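Side-chain contacts in lipid binding protein LpqN (Mycobacterium tuberculosis, PDB 6E5F), which binds lipids such as a dodecyl trehaloside, takes part in cell envelope biogenesis and interacts with the periplasmic loops of mycolate transporters: residues A[81-86]-A[123-128]; A[106-111]-A[116-121]; A[160-165]-A[197-202]; A[172-177]-A[181-186]. All blocks are in the same frame, centred on the assembly; numbering follows the deposited sequence.

Overall arrangement
From the N terminus, interaction 1 opens at 81-86 and closes on 123-128, inside the long strand 120-130. Within that loop lies interaction 2, a hairpin whose second strand is the start of the same 120-130 strand. The second half repeats the scheme: interaction 3 runs from 160-165 to 197-202 and encloses interaction 4, the hairpin that carries part of the lipid site. The two halves do not cross along the chain. They join in space, through backbone bonds of 123-128 to strand 195-206 and through the salt bridge of Asp117, from interaction 2, with Arg181, from interaction 4. All four contacts thus meet the large curved antiparallel sheet.

Interaction 1 (A[81-86]-A[123-128]); sequences GSPTID and AILSKL
Segments 81-86 and 123-128 bring Pro83 and Ile85 over Leu125 while running in roughly opposite directions and well apart, with the CA atoms of Ile85 and Leu125 9.6 Å from each other. This is no strand pairing. The 84-86 strand bonds to the C-terminal strand through Thr84 with Thr227 and Asp86 with Thr225, whereas 123-128 belongs to the large sheet, so side chains must bridge the space between two layers.

Ile85 and Leu125 do most of that, reaching for each other tip to tip. CD1 of Ile85 meets the forked end of Leu125, 3.8 Å from its CD2 and 4.0 Å from its CD1. The fork is presented this way because Leu125 holds CG anti to its backbone N (chi1 -174°). Pro83 adds a looser touch beside it: its CG is 4.5 Å from the same CD2, so one leucine methyl meets both Pro83 and Ile85. Phe197, from the neighbouring strand, backs Pro83, and Val75 packs on Leu125.

Towards the start of 81-86 the contact turns polar. Lys127 stretches out fully extended, all four of its torsions near 180°, and its NZ gives a hydrogen bond to a water 3.1 Å away. That water in turn donates to Gly81 O, at 3.0 Å.

The buried part is purely aliphatic and lacks directional bonds, so here the two layers are held by the fit of aliphatic groups; the ammonium group reaches the loop through a solvent molecule.

Interaction 2 (A[106-111]-A[116-121]); sequences GIVYTQ and NDPPTI
Ile107 and Ile121 form the tight end of this hairpin, paired backbone to backbone with their side chains on one face of the sheet. Ile107 N donates to Ile121 O at 2.8 Å and Ile121 N returns a bond to Ile107 O at 2.9 Å, each close to straight. A third bond, Tyr109 N to Pro119 O at 3.0 Å, extends the ladder towards the turn. Between these lies the non-hydrogen-bonded pair Val108 and Thr120.

The two isoleucines lie side by side, pointing the same way. Ile107 places CG1 between its backbone N and carbonyl carbon (chi1 53°), and this sets CG1 against Ile121 CB at 3.8 Å. On the reverse face CG2 of Val108 meets the ring of Pro118 obliquely, 3.6 Å from CG, and touches Thr120 CG2 at 3.8 Å.

Packing slackens beyond Val108. The three ring carbons CB, CG and CD of Pro119 gather about CB of Tyr109, with CD at 4.0 Å, but the phenol ring then swings off towards Trp93 and Thr212. Thr110, Gln111 and Asn116 are exposed and make no side-chain contact across the hairpin, while Asp117 turns to Arg181 in a salt bridge.

Ile121 also packs on Ala216 and Ile220 of helix 210-223, and its side chain is about 4 Å from the bound trehaloside at the nearest atoms. The arrangement is an antiparallel beta hairpin, with prolines leading into its second strand, one face of it packed against the helix that lines the lipid pocket.

Interaction 3 (A[160-165]-A[197-202]); sequences ATLGGF and FVLQLN
Leu162 sets one methyl, CD1, over the gap between Leu199 and Leu201 of strand 197-202. CD1 of Leu162 lies 4.3 Å from CD2 of Leu199 and 4.4 Å from CD1 of Leu201, a nearly even split, while its other methyl, CD2, is turned back from the strand. The two partners offer their methyls differently. Leu199, with CG anti to its backbone N (chi1 173°), swings CD2 towards Leu201, while Leu201 sends CD1 almost directly across towards segment 160-165. Leu162 itself reaches this place with strained-looking torsions, chi1 and chi2 both -133°, away from the usual staggered positions.

The backbones stay far apart, with CA of Leu162 10.0 Å from CA of Leu199. Between them in the order of the sheet come strands 165-176 and 179-192, so this contact spans the concave side of a strongly curled antiparallel sheet and helps fill its interior. Val188 of strand 179-192 and Thr224 also pack on Leu162, and the side chain of Leu201 is about 4 Å from the bound lipid.

Leu162 also opens a type I' turn to Phe165, the tight two-residue connection of a beta hairpin. Gly163 and Gly164 take its positive phi values, and Leu162 N donates to Phe165 O at 3.0 Å, with Phe165 N bonded in return to Leu162 O at 2.9 Å.

Interaction 4 (A[172-177]-A[181-186]); sequences GSYSKN and RTVAQK. With L6T (alpha-D-glucopyranosyl 6-O-dodecyl-alpha-D-glucopyranoside), chain B.
Arg181 and Tyr174 pair through two reciprocal backbone hydrogen bonds, the shorter of them, Arg181 N to Tyr174 O, at 2.8 Å. The guanidinium of Arg181 forms a salt bridge with Asp204, with Asp117 as a second carboxylate partner. Its NH1 also donates to a water at 2.9 Å that itself donates to Lys176 O, tying the arginine back to the partner strand.

Ser173 and Thr182, the non-hydrogen-bonded pair, face the lipid. Ser173 OG shares a 2.6 Å hydrogen bond with O3 of the trehaloside L6T, and a water joins that same OG (2.6 Å) to Thr182 OG1 (2.8 Å), which is also bonded to Thr210. Gly172 and Val183 add a second reciprocal pair of backbone bonds.

On the face of Tyr174 and Arg181, the ring and the arginine chain run side by side. Tyr174 CE1 rests 3.6 Å from Arg181 CB and Tyr174 OH lies 3.6 Å from Arg181 CD, while ring and guanidinium planes stand 71° apart. A bend at chi3 (66°) turns the arginine head away from the ring.

Further along, Ala184 CB lies 3.5 Å from lipid carbon CBD. This is an antiparallel beta hairpin forming part of the trehaloside pocket: Ser173 bonds the sugar directly, the water only ties Ser173 to Thr182, and Thr182 and Ala184 meet the dodecyl chain running inward.

Interaction 1 (A[81-86]-A[123-128])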
# COMPACT_ATOMS: atom_id res chain seq x y z
N GLY A 81 -16.52 -11.10 7.41
CA GLY A 81 -15.34 -11.94 7.33
C GLY A 81 -14.03 -11.21 7.15
O GLY A 81 -12.99 -11.87 7.06
N SER A 82 -14.04 -9.87 7.09
CA SER A 82 -12.83 -9.12 6.79
C SER A 82 -12.25 -8.49 8.05
O SER A 82 -12.96 -8.24 9.02
CB SER A 82 -13.11 -8.02 5.77
OG SER A 82 -13.91 -6.98 6.31
N PRO A 83 -10.94 -8.22 8.08
CA PRO A 83 -10.35 -7.59 9.26
C PRO A 83 -10.78 -6.13 9.38
O PRO A 83 -11.15 -5.49 8.39
CB PRO A 83 -8.84 -7.71 9.02
CG PRO A 83 -8.70 -7.86 7.57
CD PRO A 83 -9.93 -8.57 7.07
N THR A 84 -10.74 -5.62 10.60
CA THR A 84 -10.99 -4.21 10.86
C THR A 84 -9.64 -3.51 10.93
O THR A 84 -8.81 -3.84 11.77
CB THR A 84 -11.75 -4.02 12.17
OG1 THR A 84 -12.95 -4.81 12.15
CG2 THR A 84 -12.13 -2.55 12.36
N ILE A 85 -9.43 -2.55 10.03
CA ILE A 85 -8.15 -1.86 9.90
C ILE A 85 -8.39 -0.39 10.21
O ILE A 85 -9.08 0.31 9.46
CB ILE A 85 -7.55 -2.05 8.50
CG1 ILE A 85 -7.29 -3.53 8.24
CG2 ILE A 85 -6.26 -1.25 8.36
CD1 ILE A 85 -7.05 -3.87 6.80
N ASP A 86 -7.84 0.07 11.34
CA ASP A 86 -8.02 1.44 11.80
C ASP A 86 -6.78 2.23 11.39
O ASP A 86 -5.77 2.25 12.11
CB ASP A 86 -8.25 1.47 13.30
CG ASP A 86 -8.45 2.88 13.84
OD1 ASP A 86 -9.40 3.56 13.40
OD2 ASP A 86 -7.66 3.30 14.71
N ALA A 123 -5.29 3.28 0.12
CA ALA A 123 -5.30 1.92 0.64
C ALA A 123 -6.09 1.01 -0.30
O ALA A 123 -7.07 1.44 -0.92
CB ALA A 123 -5.95 1.88 2.03
N ILE A 124 -5.63 -0.23 -0.41
CA ILE A 124 -6.34 -1.29 -1.13
C ILE A 124 -6.31 -2.52 -0.24
O ILE A 124 -5.28 -2.83 0.36
CB ILE A 124 -5.65 -1.60 -2.47
CG1 ILE A 124 -5.47 -0.34 -3.31
CG2 ILE A 124 -6.44 -2.64 -3.24
CD1 ILE A 124 -4.29 -0.40 -4.24
N LEU A 125 -7.44 -3.21 -0.13
CA LEU A 125 -7.51 -4.45 0.64
C LEU A 125 -8.08 -5.54 -0.24
O LEU A 125 -9.14 -5.36 -0.86
CB LEU A 125 -8.36 -4.28 1.90
CG LEU A 125 -8.39 -5.48 2.86
CD1 LEU A 125 -6.99 -5.82 3.35
CD2 LEU A 125 -9.32 -5.20 4.02
N SER A 126 -7.36 -6.66 -0.33
CA SER A 126 -7.77 -7.80 -1.12
C SER A 126 -7.83 -9.03 -0.23
O SER A 126 -7.11 -9.14 0.76
CB SER A 126 -6.77 -8.07 -2.26
OG SER A 126 -6.58 -6.91 -3.06
N LYS A 127 -8.70 -9.96 -0.60
CA LYS A 127 -8.87 -11.23 0.09
C LYS A 127 -8.39 -12.32 -0.86
O LYS A 127 -8.89 -12.44 -1.98
CB LYS A 127 -10.34 -11.45 0.45
CG LYS A 127 -10.61 -12.75 1.19
CD LYS A 127 -12.10 -12.88 1.47
CE LYS A 127 -12.42 -14.10 2.31
NZ LYS A 127 -13.88 -14.21 2.57
N LEU A 128 -7.40 -13.08 -0.41
CA LEU A 128 -6.83 -14.17 -1.20
C LEU A 128 -7.20 -15.49 -0.55
O LEU A 128 -6.99 -15.67 0.66
CB LEU A 128 -5.31 -14.04 -1.28
CG LEU A 128 -4.79 -12.70 -1.80
CD1 LEU A 128 -3.26 -12.74 -1.91
CD2 LEU A 128 -5.41 -12.36 -3.14
O HOH W 1 -12.97 -14.50 5.53

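Interaction 2 (A[106-111]-A[116-121])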
# COMPACT_ATOMS: atom_id res chain seq x y z
N GLY A 106 -8.42 6.29 1.81
CA GLY A 106 -7.08 6.84 1.83
C GLY A 106 -7.07 8.18 2.53
O GLY A 106 -8.03 8.55 3.22
N ILE A 107 -5.96 8.89 2.35
CA ILE A 107 -5.81 10.23 2.89
C ILE A 107 -5.13 11.09 1.84
O ILE A 107 -4.32 10.61 1.05
CB ILE A 107 -5.00 10.24 4.21
CG1 ILE A 107 -3.67 9.52 4.03
CG2 ILE A 107 -5.81 9.60 5.33
CD1 ILE A 107 -2.75 9.60 5.23
N VAL A 108 -5.48 12.38 1.84
CA VAL A 108 -4.89 13.36 0.95
C VAL A 108 -4.45 14.55 1.78
O VAL A 108 -5.12 14.92 2.75
CB VAL A 108 -5.87 13.79 -0.17
CG1 VAL A 108 -7.14 14.39 0.42
CG2 VAL A 108 -5.20 14.78 -1.11
N TYR A 109 -3.32 15.14 1.41
CA TYR A 109 -2.78 16.29 2.13
C TYR A 109 -3.55 17.55 1.76
O TYR A 109 -3.80 17.81 0.58
CB TYR A 109 -1.30 16.45 1.78
CG TYR A 109 -0.56 17.46 2.63
CD1 TYR A 109 -0.48 17.32 4.00
CD2 TYR A 109 0.09 18.55 2.04
CE1 TYR A 109 0.20 18.24 4.78
CE2 TYR A 109 0.78 19.46 2.81
CZ TYR A 109 0.83 19.30 4.18
OH TYR A 109 1.52 20.22 4.95
N THR A 110 -3.94 18.33 2.77
CA THR A 110 -4.83 19.47 2.58
C THR A 110 -4.10 20.77 2.27
O THR A 110 -4.76 21.80 2.11
CB THR A 110 -5.71 19.67 3.82
OG1 THR A 110 -4.89 20.03 4.94
CG2 THR A 110 -6.48 18.40 4.14
N GLN A 111 -2.77 20.76 2.20
CA GLN A 111 -1.99 21.95 1.87
C GLN A 111 -0.98 21.63 0.78
O GLN A 111 0.23 21.84 0.94
CB GLN A 111 -1.30 22.49 3.12
CG GLN A 111 -2.25 23.17 4.09
CD GLN A 111 -1.73 23.19 5.51
OE1 GLN A 111 -0.61 22.75 5.79
NE2 GLN A 111 -2.54 23.71 6.43
N ASN A 116 -3.92 20.25 -7.94
CA ASN A 116 -4.21 19.23 -8.94
C ASN A 116 -3.30 18.01 -8.82
O ASN A 116 -3.48 17.06 -9.58
CB ASN A 116 -4.06 19.83 -10.34
CG ASN A 116 -5.27 20.66 -10.75
OD1 ASN A 116 -6.19 20.17 -11.40
ND2 ASN A 116 -5.27 21.93 -10.36
N ASP A 117 -2.34 18.02 -7.89
CA ASP A 117 -1.42 16.90 -7.72
C ASP A 117 -0.97 16.85 -6.27
O ASP A 117 0.22 17.04 -5.96
CB ASP A 117 -0.23 17.04 -8.67
CG ASP A 117 0.57 15.76 -8.80
OD1 ASP A 117 0.20 14.76 -8.16
OD2 ASP A 117 1.56 15.77 -9.56
N PRO A 118 -1.89 16.59 -5.34
CA PRO A 118 -1.55 16.62 -3.92
C PRO A 118 -0.92 15.31 -3.47
O PRO A 118 -1.20 14.25 -4.05
CB PRO A 118 -2.91 16.82 -3.25
CG PRO A 118 -3.86 16.11 -4.16
CD PRO A 118 -3.33 16.35 -5.56
N PRO A 119 -0.09 15.34 -2.43
CA PRO A 119 0.37 14.08 -1.83
C PRO A 119 -0.81 13.26 -1.35
O PRO A 119 -1.75 13.78 -0.75
CB PRO A 119 1.25 14.54 -0.66
CG PRO A 119 1.66 15.92 -1.01
CD PRO A 119 0.52 16.52 -1.77
N THR A 120 -0.74 11.95 -1.60
CA THR A 120 -1.81 11.05 -1.22
C THR A 120 -1.24 9.72 -0.74
O THR A 120 -0.17 9.29 -1.18
CB THR A 120 -2.75 10.74 -2.40
OG1 THR A 120 -2.02 10.07 -3.43
CG2 THR A 120 -3.36 12.02 -2.95
N ILE A 121 -1.97 9.08 0.16
CA ILE A 121 -1.72 7.70 0.55
C ILE A 121 -3.05 6.96 0.42
O ILE A 121 -4.02 7.29 1.12
CB ILE A 121 -1.14 7.58 1.97
CG1 ILE A 121 0.16 8.39 2.06
CG2 ILE A 121 -0.90 6.11 2.32
CD1 ILE A 121 0.80 8.40 3.44

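Interaction 3 (A[160-165]-A[197-202])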
# COMPACT_ATOMS: atom_id res chain seq x y z
N ALA A 160 8.86 -5.09 7.76
CA ALA A 160 8.24 -4.18 8.71
C ALA A 160 7.08 -4.90 9.37
O ALA A 160 6.81 -6.07 9.09
CB ALA A 160 7.78 -2.90 8.01
N THR A 161 6.39 -4.19 10.25
CA THR A 161 5.16 -4.69 10.86
C THR A 161 4.14 -3.56 10.87
O THR A 161 4.49 -2.38 10.82
CB THR A 161 5.39 -5.21 12.28
OG1 THR A 161 5.82 -4.14 13.12
CG2 THR A 161 6.44 -6.32 12.30
N LEU A 162 2.87 -3.95 10.93
CA LEU A 162 1.77 -3.00 11.07
C LEU A 162 0.68 -3.69 11.87
O LEU A 162 0.26 -4.79 11.50
CB LEU A 162 1.23 -2.59 9.69
CG LEU A 162 0.98 -1.12 9.34
CD1 LEU A 162 -0.38 -0.94 8.69
CD2 LEU A 162 1.15 -0.15 10.50
N GLY A 163 0.24 -3.06 12.95
CA GLY A 163 -0.81 -3.63 13.77
C GLY A 163 -0.54 -5.05 14.25
O GLY A 163 -1.48 -5.81 14.48
N GLY A 164 0.73 -5.42 14.38
CA GLY A 164 1.11 -6.74 14.83
C GLY A 164 1.29 -7.77 13.74
O GLY A 164 1.65 -8.92 14.05
N PHE A 165 1.05 -7.41 12.48
CA PHE A 165 1.17 -8.33 11.35
C PHE A 165 2.42 -8.01 10.54
O PHE A 165 2.93 -6.89 10.55
CB PHE A 165 -0.07 -8.24 10.46
CG PHE A 165 -1.29 -8.86 11.08
CD1 PHE A 165 -1.56 -10.20 10.92
CD2 PHE A 165 -2.16 -8.09 11.84
CE1 PHE A 165 -2.68 -10.78 11.50
CE2 PHE A 165 -3.28 -8.66 12.42
CZ PHE A 165 -3.54 -10.00 12.25
N PHE A 197 -5.65 -11.91 3.85
CA PHE A 197 -5.96 -10.55 3.43
C PHE A 197 -4.65 -9.80 3.21
O PHE A 197 -3.68 -9.98 3.96
CB PHE A 197 -6.81 -9.85 4.48
CG PHE A 197 -8.20 -10.42 4.60
CD1 PHE A 197 -8.44 -11.52 5.41
CD2 PHE A 197 -9.25 -9.86 3.90
CE1 PHE A 197 -9.73 -12.04 5.51
CE2 PHE A 197 -10.53 -10.38 4.00
CZ PHE A 197 -10.76 -11.47 4.80
N VAL A 198 -4.62 -9.00 2.16
CA VAL A 198 -3.43 -8.24 1.79
C VAL A 198 -3.82 -6.77 1.73
O VAL A 198 -4.63 -6.36 0.88
CB VAL A 198 -2.85 -8.70 0.45
CG1 VAL A 198 -1.59 -7.89 0.11
CG2 VAL A 198 -2.55 -10.20 0.48
N LEU A 199 -3.25 -5.98 2.63
CA LEU A 199 -3.44 -4.53 2.64
C LEU A 199 -2.24 -3.91 1.94
O LEU A 199 -1.10 -4.26 2.25
CB LEU A 199 -3.51 -4.02 4.07
CG LEU A 199 -3.53 -2.50 4.27
CD1 LEU A 199 -4.86 -1.93 3.82
CD2 LEU A 199 -3.24 -2.14 5.72
N GLN A 200 -2.50 -3.01 1.01
CA GLN A 200 -1.43 -2.22 0.41
C GLN A 200 -1.72 -0.75 0.63
O GLN A 200 -2.85 -0.29 0.42
CB GLN A 200 -1.24 -2.56 -1.07
CG GLN A 200 -0.72 -4.00 -1.28
CD GLN A 200 -0.19 -4.26 -2.67
OE1 GLN A 200 -0.88 -4.05 -3.67
NE2 GLN A 200 1.06 -4.71 -2.75
N LEU A 201 -0.71 -0.03 1.10
CA LEU A 201 -0.76 1.41 1.25
C LEU A 201 0.19 2.01 0.22
O LEU A 201 1.40 1.74 0.26
CB LEU A 201 -0.38 1.83 2.67
CG LEU A 201 -1.21 1.19 3.79
CD1 LEU A 201 -0.66 1.60 5.15
CD2 LEU A 201 -2.68 1.55 3.68
N ASN A 202 -0.36 2.77 -0.71
CA ASN A 202 0.38 3.31 -1.85
C ASN A 202 0.52 4.81 -1.65
O ASN A 202 -0.47 5.54 -1.74
CB ASN A 202 -0.38 3.01 -3.14
CG ASN A 202 -0.44 1.53 -3.47
OD1 ASN A 202 0.45 0.77 -3.11
ND2 ASN A 202 -1.49 1.12 -4.17

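Interaction 4 (A[172-177]-A[181-186])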
# COMPACT_ATOMS: atom_id res chain seq x y z
N GLY A 172 10.94 4.87 -3.19
CA GLY A 172 11.95 5.42 -4.06
C GLY A 172 11.36 6.53 -4.89
O GLY A 172 10.38 7.17 -4.50
N SER A 173 11.98 6.76 -6.04
CA SER A 173 11.54 7.79 -6.96
C SER A 173 11.34 7.19 -8.34
O SER A 173 11.95 6.17 -8.69
CB SER A 173 12.57 8.92 -7.07
OG SER A 173 12.77 9.55 -5.82
N TYR A 174 10.46 7.81 -9.11
CA TYR A 174 10.28 7.46 -10.51
C TYR A 174 9.87 8.72 -11.26
O TYR A 174 9.49 9.72 -10.66
CB TYR A 174 9.27 6.31 -10.71
CG TYR A 174 7.81 6.71 -10.73
CD1 TYR A 174 7.20 7.29 -9.63
CD2 TYR A 174 7.02 6.46 -11.86
CE1 TYR A 174 5.86 7.64 -9.66
CE2 TYR A 174 5.68 6.81 -11.88
CZ TYR A 174 5.11 7.40 -10.78
OH TYR A 174 3.78 7.75 -10.79
N SER A 175 10.01 8.67 -12.58
CA SER A 175 9.71 9.81 -13.44
C SER A 175 8.39 9.58 -14.15
O SER A 175 8.18 8.53 -14.76
CB SER A 175 10.82 10.01 -14.47
OG SER A 175 12.02 10.44 -13.84
N LYS A 176 7.50 10.57 -14.08
CA LYS A 176 6.22 10.52 -14.76
C LYS A 176 5.97 11.88 -15.40
O LYS A 176 5.97 12.90 -14.70
CB LYS A 176 5.08 10.17 -13.80
CG LYS A 176 3.69 10.36 -14.38
CD LYS A 176 2.67 9.45 -13.72
CE LYS A 176 1.27 9.72 -14.24
NZ LYS A 176 0.33 8.61 -13.94
N ASN A 177 5.77 11.90 -16.71
CA ASN A 177 5.54 13.14 -17.45
C ASN A 177 6.70 14.12 -17.26
O ASN A 177 6.49 15.34 -17.21
CB ASN A 177 4.21 13.78 -17.06
CG ASN A 177 3.03 12.85 -17.29
OD1 ASN A 177 3.00 12.11 -18.27
ND2 ASN A 177 2.06 12.88 -16.39
N ARG A 181 8.85 11.83 -8.98
CA ARG A 181 7.84 11.58 -7.97
C ARG A 181 8.40 10.61 -6.93
O ARG A 181 9.14 9.69 -7.28
CB ARG A 181 6.57 10.96 -8.58
CG ARG A 181 6.00 11.74 -9.75
CD ARG A 181 4.62 11.23 -10.14
NE ARG A 181 3.65 11.47 -9.08
CZ ARG A 181 2.95 12.60 -8.95
NH1 ARG A 181 3.10 13.59 -9.82
NH2 ARG A 181 2.11 12.73 -7.94
N THR A 182 8.04 10.83 -5.67
CA THR A 182 8.33 9.88 -4.61
C THR A 182 7.16 8.91 -4.49
O THR A 182 6.00 9.33 -4.43
CB THR A 182 8.55 10.62 -3.29
OG1 THR A 182 9.72 11.45 -3.41
CG2 THR A 182 8.74 9.64 -2.15
N VAL A 183 7.48 7.62 -4.48
CA VAL A 183 6.47 6.58 -4.39
C VAL A 183 6.92 5.57 -3.35
O VAL A 183 8.11 5.31 -3.18
CB VAL A 183 6.24 5.90 -5.76
CG1 VAL A 183 7.49 5.15 -6.21
CG2 VAL A 183 5.05 4.97 -5.69
N ALA A 184 5.95 4.99 -2.65
CA ALA A 184 6.28 3.95 -1.70
C ALA A 184 5.05 3.08 -1.53
O ALA A 184 3.92 3.50 -1.76
CB ALA A 184 6.70 4.52 -0.35
N GLN A 185 5.31 1.85 -1.11
CA GLN A 185 4.23 0.89 -0.92
C GLN A 185 4.54 0.03 0.29
O GLN A 185 5.61 -0.58 0.36
CB GLN A 185 4.07 0.02 -2.16
CG GLN A 185 2.91 -0.96 -2.07
CD GLN A 185 2.82 -1.81 -3.30
OE1 GLN A 185 3.68 -2.66 -3.53
NE2 GLN A 185 1.78 -1.59 -4.10
N LYS A 186 3.60 -0.01 1.23
CA LYS A 186 3.67 -0.93 2.35
C LYS A 186 2.63 -2.02 2.12
O LYS A 186 1.45 -1.71 1.90
CB LYS A 186 3.42 -0.23 3.69
CG LYS A 186 3.73 -1.11 4.89
CD LYS A 186 3.84 -0.31 6.19
CE LYS A 186 4.55 -1.12 7.27
NZ LYS A 186 4.88 -0.31 8.48
C1 L6T B . 16.35 6.74 -4.13
C2 L6T B . 15.87 7.81 -5.09
C3 L6T B . 15.72 9.12 -4.35
C4 L6T B . 14.75 8.92 -3.21
C5 L6T B . 15.32 7.84 -2.28
C6 L6T B . 14.41 7.66 -1.03
CAA L6T B . 18.19 5.92 -2.96
CAO L6T B . 19.46 5.37 -4.91
CAP L6T B . 19.70 4.27 -5.94
CAR L6T B . 20.76 5.71 -4.20
CAT L6T B . 20.49 6.81 -3.19
CAV L6T B . 19.46 6.30 -2.21
CAX L6T B . 12.25 6.88 -0.61
CAY L6T B . 11.45 7.87 0.29
CAZ L6T B . 10.16 7.08 0.54
CBA L6T B . 9.48 7.72 1.75
CBB L6T B . 8.02 7.40 1.43
CBC L6T B . 7.33 7.08 2.72
CBD L6T B . 5.87 6.63 2.36
CBE L6T B . 5.41 5.79 3.53
CBF L6T B . 5.26 4.27 3.17
CBG L6T B . 3.95 4.04 2.39
CBH L6T B . 2.75 4.50 3.20
CBI L6T B . 2.79 4.09 4.67
O1 L6T B . 17.64 7.07 -3.62
O2 L6T B . 16.83 7.97 -6.15
O3 L6T B . 15.23 10.13 -5.25
O4 L6T B . 14.61 10.15 -2.50
O5 L6T B . 15.42 6.61 -3.03
O6 L6T B . 13.11 7.55 -1.54
OAN L6T B . 18.49 4.91 -3.94
OAQ L6T B . 20.10 3.07 -5.28
OAS L6T B . 21.73 6.17 -5.16
OAU L6T B . 21.70 7.14 -2.49
OAW L6T B . 19.16 7.32 -1.25
O HOH W 2 11.34 11.76 -5.64
O HOH W 3 4.03 13.62 -12.59